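Local structure of GRAS family transcription factor containing protein, expressed (Oryza sativa Japonica Group, 5HYZ) at residues E267-D270 with V271-R275. The protein is a probable GRAS-family transcription factor that binds DNA in vitro and takes part in plant development and resistance to abiotic stress. Sequence-based numbering, arbitrary orientation.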
loop_
_atom_site.group_PDB
_atom_site.type_symbol
_atom_site.label_atom_id
_atom_site.label_comp_id
_atom_site.label_asym_id
_atom_site.label_seq_id
_atom_site.Cartn_x
_atom_site.Cartn_y
_atom_site.Cartn_z
ATOM N N GLU A 267 -15.083 -2.233 13.950
ATOM C CA GLU A 267 -15.794 -1.991 12.695
ATOM C C GLU A 267 -14.837 -1.885 11.485
ATOM O O GLU A 267 -15.107 -2.443 10.399
ATOM C CB GLU A 267 -16.640 -0.749 12.782
ATOM C CG GLU A 267 -17.893 -0.903 13.611
ATOM C CD GLU A 267 -18.658 0.405 13.779
ATOM O OE1 GLU A 267 -18.410 1.328 12.950
ATOM O OE2 GLU A 267 -19.499 0.525 14.731
ATOM N N SER A 268 -13.710 -1.197 11.670
ATOM C CA SER A 268 -12.737 -1.113 10.552
ATOM C C SER A 268 -12.125 -2.488 10.213
ATOM O O SER A 268 -11.783 -2.763 9.066
ATOM C CB SER A 268 -11.660 -0.083 10.884
ATOM O OG SER A 268 -10.747 -0.573 11.827
ATOM N N LEU A 269 -12.004 -3.374 11.192
ATOM C CA LEU A 269 -11.573 -4.733 10.849
ATOM C C LEU A 269 -12.647 -5.463 10.052
ATOM O O LEU A 269 -12.326 -6.282 9.185
ATOM C CB LEU A 269 -11.244 -5.557 12.103
ATOM C CG LEU A 269 -9.968 -5.231 12.880
ATOM C CD1 LEU A 269 -9.627 -6.364 13.856
ATOM C CD2 LEU A 269 -8.824 -4.974 11.929
ATOM N N ASP A 270 -13.907 -5.199 10.386
ATOM C CA ASP A 270 -15.026 -5.917 9.762
ATOM C C ASP A 270 -15.138 -5.633 8.283
ATOM O O ASP A 270 -15.570 -6.484 7.494
ATOM C CB ASP A 270 -16.354 -5.525 10.405
ATOM C CG ASP A 270 -17.491 -6.454 10.004
ATOM O OD1 ASP A 270 -17.295 -7.675 10.094
ATOM O OD2 ASP A 270 -18.563 -5.959 9.588
ATOM N N VAL A 271 -14.840 -4.396 7.906
ATOM C CA VAL A 271 -14.964 -4.073 6.491
ATOM C C VAL A 271 -13.787 -4.679 5.719
ATOM O O VAL A 271 -13.888 -4.947 4.515
ATOM C CB VAL A 271 -15.086 -2.517 6.288
ATOM C CG1 VAL A 271 -15.002 -2.143 4.839
ATOM C CG2 VAL A 271 -16.401 -2.014 6.855
ATOM N N ALA A 272 -12.673 -4.919 6.413
ATOM C CA ALA A 272 -11.432 -5.333 5.751
ATOM C C ALA A 272 -11.232 -6.844 5.615
ATOM O O ALA A 272 -10.606 -7.311 4.662
ATOM C CB ALA A 272 -10.211 -4.714 6.506
HETATM N N MSE A 273 -11.741 -7.620 6.568
HETATM C CA MSE A 273 -11.457 -9.049 6.602
HETATM C C MSE A 273 -12.736 -9.882 6.713
HETATM O O MSE A 273 -13.780 -9.372 7.116
HETATM C CB MSE A 273 -10.520 -9.358 7.765
HETATM C CG MSE A 273 -9.161 -8.663 7.667
HETATM SE SE MSE A 273 -8.187 -8.813 9.369
HETATM C CE MSE A 273 -9.515 -7.947 10.425
ATOM N N THR A 274 -12.669 -11.164 6.362
ATOM C CA THR A 274 -13.854 -12.032 6.463
ATOM C C THR A 274 -14.214 -12.318 7.926
ATOM O O THR A 274 -13.330 -12.325 8.795
ATOM C CB THR A 274 -13.637 -13.392 5.771
ATOM O OG1 THR A 274 -12.558 -14.066 6.424
ATOM C CG2 THR A 274 -13.267 -13.211 4.310
ATOM N N ARG A 275 -15.500 -12.593 8.167
ATOM C CA ARG A 275 -16.017 -13.019 9.475
ATOM C C ARG A 275 -15.363 -14.292 10.030
ATOM O O ARG A 275 -15.347 -14.500 11.234
ATOM C CB ARG A 275 -17.533 -13.230 9.386
ATOM C CG ARG A 275 -18.362 -11.972 9.181
ATOM C CD ARG A 275 -18.488 -11.212 10.498
ATOM N NE ARG A 275 -19.008 -9.860 10.306
ATOM C CZ ARG A 275 -20.289 -9.512 10.373
ATOM N NH1 ARG A 275 -21.214 -10.420 10.641
ATOM N NH2 ARG A 275 -20.651 -8.244 10.192
HETATM O O HOH W 1 -16.158 -9.181 7.609
#
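At the C-terminal end of helix 251-272, in the GRAS domain, the chain turns out of the helix and Arg-275 folds back to grip Asp-270 by a side-on, two-nitrogen salt bridge. NE of Arg-275 meets OD1 of Asp-270 at 2.8 Å, and NH2 of Arg-275 reaches OD2 of Asp-270 at 3.2 Å in an almost straight bond (176°). Both oxygens are approached on their syn sides, and the carboxylate is turned 28° from the guanidinium plane. With chi1 at -168°, the Asp-270 carboxylate swings beside its own carbonyl carbon, and the arginine chain bends at chi2 to meet it. OD1 also pairs with Arg-280 of helix 278-296, so two arginines share this carboxylate.

The helix runs out over the same residues: Val-271 N still hydrogen-bonds to Glu-267 O, and Leu-269 O takes the N-H of Met-273 at 3.0 Å and a weak hydrogen bond from Ala-272 N. Met-273, present as selenomethionine, runs alongside Leu-269, and a bend at chi3 lays its CE tightly against Leu-269 CB and CD2, both 3.4 Å away. Leu-269 and Met-273 also touch helices 74-86 and 278-296. The whole is a helix C-terminus with an i to i+5 Asp-Arg salt bridge, at the turn leading into helix 278-296.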